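Local coordinates for pesticidal crystal protein Cry4Aa (Bacillus thuringiensis, PDB 2C9K) that is a pore-forming, three-domain delta-endotoxin that kills mosquito larvae by binding midgut epithelial cells and causing their colloid-osmotic lysis, at residues A189-D192 and Y193-C197; I118-L121 and V122-P126. One frame throughout, in Å; residues are numbered along the deposited sequence.

How the contacts relate
Both contacts belong to the N-terminal helical domain of the toxin, the bundle to which pore formation is ascribed in three-domain delta-endotoxins. Contact 2 comes first along the chain, at the C-terminal end of helix 103-123 where it runs into the loop before helix 129-137; contact 1 follows, within helix 183-208. Their centres are about 16 Å apart, yet side chains bridge the gap: Tyr193 reaches Ile118 and Tyr196 reaches Val122, so the two helices touch directly. Helix 140-164 packs against residues of both. Contact 1 lies nearer the centre of the chain, and contact 2 farther out, its second segment holding Cys125 of the disulfide to Cys132.

Contact 1 of 2, residues A189-D192 and Y193-C197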
loop_
_atom_site.group_PDB
_atom_site.type_symbol
_atom_site.label_atom_id
_atom_site.label_comp_id
_atom_site.label_asym_id
_atom_site.label_seq_id
_atom_site.Cartn_x
_atom_site.Cartn_y
_atom_site.Cartn_z
ATOM N N ALA A 189 -1.521 -4.258 -21.248
ATOM C CA ALA A 189 -0.720 -3.210 -20.615
ATOM C C ALA A 189 -0.803 -3.303 -19.086
ATOM O O ALA A 189 0.183 -3.040 -18.384
ATOM C CB ALA A 189 -1.197 -1.839 -21.081
ATOM N N ILE A 190 -1.984 -3.661 -18.580
ATOM C CA ILE A 190 -2.200 -3.813 -17.141
ATOM C C ILE A 190 -1.383 -5.011 -16.676
ATOM O O ILE A 190 -0.751 -4.982 -15.616
ATOM C CB ILE A 190 -3.693 -4.086 -16.806
ATOM C CG1 ILE A 190 -4.519 -2.816 -17.012
ATOM C CG2 ILE A 190 -3.830 -4.598 -15.384
ATOM C CD1 ILE A 190 -6.013 -3.021 -16.841
ATOM N N GLU A 191 -1.394 -6.063 -17.487
ATOM C CA GLU A 191 -0.660 -7.265 -17.152
ATOM C C GLU A 191 0.851 -7.060 -17.223
ATOM O O GLU A 191 1.564 -7.357 -16.260
ATOM C CB GLU A 191 -1.069 -8.412 -18.074
ATOM C CG GLU A 191 -0.364 -9.721 -17.749
ATOM C CD GLU A 191 -0.894 -10.885 -18.556
ATOM O OE1 GLU A 191 -2.129 -11.051 -18.619
ATOM O OE2 GLU A 191 -0.082 -11.641 -19.121
ATOM N N ASP A 192 1.341 -6.551 -18.349
ATOM C CA ASP A 192 2.774 -6.346 -18.509
ATOM C C ASP A 192 3.371 -5.390 -17.500
ATOM O O ASP A 192 4.394 -5.681 -16.891
ATOM C CB ASP A 192 3.091 -5.857 -19.915
ATOM C CG ASP A 192 2.825 -6.909 -20.963
ATOM O OD1 ASP A 192 2.681 -8.099 -20.597
ATOM O OD2 ASP A 192 2.772 -6.546 -22.159
ATOM N N TYR A 193 2.734 -4.242 -17.330
ATOM C CA TYR A 193 3.215 -3.246 -16.382
ATOM C C TYR A 193 3.243 -3.793 -14.956
ATOM O O TYR A 193 4.198 -3.571 -14.218
ATOM C CB TYR A 193 2.344 -2.000 -16.472
ATOM C CG TYR A 193 2.621 -1.191 -17.717
ATOM C CD1 TYR A 193 1.656 -0.343 -18.254
ATOM C CD2 TYR A 193 3.869 -1.247 -18.343
ATOM C CE1 TYR A 193 1.927 0.429 -19.385
ATOM C CE2 TYR A 193 4.147 -0.474 -19.472
ATOM C CZ TYR A 193 3.174 0.358 -19.985
ATOM O OH TYR A 193 3.450 1.134 -21.086
ATOM N N THR A 194 2.200 -4.517 -14.572
ATOM C CA THR A 194 2.146 -5.105 -13.242
ATOM C C THR A 194 3.321 -6.060 -13.047
ATOM O O THR A 194 4.121 -5.874 -12.138
ATOM C CB THR A 194 0.831 -5.880 -13.019
ATOM O OG1 THR A 194 -0.257 -4.953 -12.933
ATOM C CG2 THR A 194 0.900 -6.686 -11.733
ATOM N N ASN A 195 3.421 -7.066 -13.914
ATOM C CA ASN A 195 4.487 -8.057 -13.834
ATOM C C ASN A 195 5.904 -7.488 -13.920
ATOM O O ASN A 195 6.829 -8.035 -13.320
ATOM C CB ASN A 195 4.317 -9.122 -14.926
ATOM C CG ASN A 195 3.061 -9.972 -14.738
ATOM O OD1 ASN A 195 2.752 -10.404 -13.628
ATOM N ND2 ASN A 195 2.344 -10.225 -15.833
ATOM N N TYR A 196 6.084 -6.398 -14.662
ATOM C CA TYR A 196 7.411 -5.804 -14.801
ATOM C C TYR A 196 7.822 -5.082 -13.531
ATOM O O TYR A 196 8.916 -5.306 -13.016
ATOM C CB TYR A 196 7.457 -4.822 -15.971
ATOM C CG TYR A 196 8.804 -4.137 -16.110
ATOM C CD1 TYR A 196 9.914 -4.833 -16.592
ATOM C CD2 TYR A 196 8.985 -2.813 -15.703
ATOM C CE1 TYR A 196 11.170 -4.233 -16.661
ATOM C CE2 TYR A 196 10.234 -2.205 -15.769
ATOM C CZ TYR A 196 11.322 -2.926 -16.246
ATOM O OH TYR A 196 12.572 -2.356 -16.285
ATOM N N CYS A 197 6.949 -4.206 -13.036
ATOM C CA CYS A 197 7.216 -3.449 -11.814
ATOM C C CYS A 197 7.529 -4.380 -10.652
ATOM O O CYS A 197 8.489 -4.162 -9.908
ATOM C CB CYS A 197 6.008 -2.591 -11.438
ATOM S SG CYS A 197 5.626 -1.274 -12.609
#
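Thr194 turns its hydroxyl back onto the preceding turn of the helix, where OG1 gives a hydrogen bond of 2.7 Å to Ile190 O. The same carbonyl oxygen also accepts the backbone N-H of Thr194 at 3.2 Å, so two donors from one residue grip it. They approach differently: OG1 is tilted 19° from the carbonyl plane, whereas the N stands well above it. A chi1 of -70° sets OG1 beside the backbone N, which lets both donors of Thr194 reach the same oxygen, while the CG2 methyl lies anti to that N.

One residue back, Tyr193 N bonds to Ala189 O, and the ring of Tyr193 lies obliquely past that oxygen. Farther along the ring, CE1 of Tyr193 packs against Ala189 CB at 4.2 Å. The i to i+4 ladder continues in Asn195 N to Glu191 O, a nearly straight bond of 3.0 Å, and in Tyr196 N to Asp192 O. All of this lies within helix 183-208 of the delta-endotoxin N-terminal helical bundle. On the face turned to the C-terminal part of the toxin, the extended Glu191 chain passes the Asn195 amide, with ND2 of Asn195 3.4 Å from Glu191 CG and the carboxylate and amide planes 69° apart.

Beyond this turn, Asn195 OD1 accepts a hydrogen bond from the backbone N of Tyr565, in a loop of the C-terminal part of the toxin that also touches Ile190 and Glu191. Leu151 of helix 140-164 meets Ala189, Ile190 and Tyr193, while Val240 of helix 222-240 meets Thr194.

Contact 2 of 2, residues I118-L121 and V122-P126; sequences IPEL and VNSCP
From Ile118 to Asn123 the backbone is helical, with Val122 N bonded to Ile118 O at 3.1 Å and Asn123 N to Pro119 O at 2.8 Å. This is the C-terminal end of helix 103-123 in the N-terminal helical bundle, and the chain leaves it through an inverse gamma turn centred on Ser124, closed by a weak bond from Cys125 N to Asn123 O. The helix is kinked at Pro119, whose ring nitrogen has no hydrogen to give to the turn before. At the end the ladder frays: Ser124 N makes only weak bonds, to Glu120 O at an N-H...O angle of 121° and to Leu121 O at 3.4 Å.

The Asn123 side chain turns back along the helix toward Pro119, with its ND2 2.7 Å from Pro119 O and 3.8 Å from Pro119 CB. On another side, CG2 of Val122 lies 3.8 Å from Ile118 O.

The Glu120 carboxylate forms a salt bridge with Arg76, and Leu121 O accepts a hydrogen bond from Tyr135 OH of helix 129-137. Cys125, just past the turn, is tied to Cys132 by a disulfide, fastening the loop to that helix. A side chain reinforces the last helical turn: Ser124 OG, anti to its own carbonyl carbon (chi1 -65°), swings back and gives a hydrogen bond of 2.9 Å to Glu120 O, from 49° above the carbonyl plane.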
loop_
_atom_site.group_PDB
_atom_site.type_symbol
_atom_site.label_atom_id
_atom_site.label_comp_id
_atom_site.label_asym_id
_atom_site.label_seq_id
_atom_site.Cartn_x
_atom_site.Cartn_y
_atom_site.Cartn_z
ATOM N N ILE A 118 8.774 4.381 -22.986
ATOM C CA ILE A 118 9.030 3.429 -21.914
ATOM C C ILE A 118 10.123 2.435 -22.318
ATOM O O ILE A 118 11.042 2.176 -21.541
ATOM C CB ILE A 118 7.736 2.708 -21.489
ATOM C CG1 ILE A 118 6.891 3.664 -20.640
ATOM C CG2 ILE A 118 8.061 1.447 -20.716
ATOM C CD1 ILE A 118 5.550 3.116 -20.233
ATOM N N PRO A 119 10.046 1.866 -23.535
ATOM C CA PRO A 119 11.116 0.932 -23.892
ATOM C C PRO A 119 12.432 1.702 -23.988
ATOM O O PRO A 119 13.494 1.192 -23.629
ATOM C CB PRO A 119 10.656 0.379 -25.233
ATOM C CG PRO A 119 9.169 0.392 -25.098
ATOM C CD PRO A 119 8.925 1.756 -24.483
ATOM N N GLU A 120 12.351 2.941 -24.461
ATOM C CA GLU A 120 13.537 3.787 -24.582
ATOM C C GLU A 120 14.185 3.854 -23.200
ATOM O O GLU A 120 15.359 3.517 -23.026
ATOM C CB GLU A 120 13.139 5.195 -25.029
ATOM C CG GLU A 120 14.276 6.030 -25.596
ATOM C CD GLU A 120 13.812 7.410 -26.061
ATOM O OE1 GLU A 120 12.711 7.503 -26.666
ATOM O OE2 GLU A 120 14.551 8.396 -25.833
ATOM N N LEU A 121 13.389 4.281 -22.222
ATOM C CA LEU A 121 13.834 4.403 -20.842
ATOM C C LEU A 121 14.596 3.169 -20.385
ATOM O O LEU A 121 15.751 3.262 -19.970
ATOM C CB LEU A 121 12.631 4.618 -19.925
ATOM C CG LEU A 121 12.940 4.647 -18.429
ATOM C CD1 LEU A 121 13.840 5.827 -18.135
ATOM C CD2 LEU A 121 11.654 4.736 -17.634
ATOM N N VAL A 122 13.949 2.014 -20.471
ATOM C CA VAL A 122 14.568 0.763 -20.044
ATOM C C VAL A 122 15.795 0.326 -20.855
ATOM O O VAL A 122 16.735 -0.247 -20.305
ATOM C CB VAL A 122 13.528 -0.386 -20.045
ATOM C CG1 VAL A 122 14.215 -1.724 -19.867
ATOM C CG2 VAL A 122 12.526 -0.168 -18.925
ATOM N N ASN A 123 15.798 0.600 -22.154
ATOM C CA ASN A 123 16.919 0.180 -22.980
ATOM C C ASN A 123 18.093 1.145 -23.010
ATOM O O ASN A 123 19.131 0.843 -23.592
ATOM C CB ASN A 123 16.430 -0.134 -24.389
ATOM C CG ASN A 123 15.420 -1.273 -24.404
ATOM O OD1 ASN A 123 15.711 -2.378 -23.942
ATOM N ND2 ASN A 123 14.226 -1.005 -24.925
ATOM N N SER A 124 17.942 2.298 -22.370
ATOM C CA SER A 124 19.031 3.269 -22.323
ATOM C C SER A 124 19.858 3.041 -21.058
ATOM O O SER A 124 20.119 3.972 -20.294
ATOM C CB SER A 124 18.475 4.696 -22.342
ATOM O OG SER A 124 17.821 4.961 -23.569
ATOM N N CYS A 125 20.274 1.795 -20.850
ATOM C CA CYS A 125 21.046 1.431 -19.668
ATOM C C CYS A 125 22.517 1.141 -19.963
ATOM O O CYS A 125 22.915 0.991 -21.115
ATOM C CB CYS A 125 20.412 0.206 -19.005
ATOM S SG CYS A 125 20.580 -1.337 -19.954
ATOM N N PRO A 126 23.350 1.077 -18.912
ATOM C CA PRO A 126 24.774 0.795 -19.091
ATOM C C PRO A 126 24.963 -0.556 -19.786
ATOM O O PRO A 126 24.135 -1.457 -19.637
ATOM C CB PRO A 126 25.298 0.794 -17.661
ATOM C CG PRO A 126 24.443 1.812 -17.008
ATOM C CD PRO A 126 23.070 1.450 -17.516
#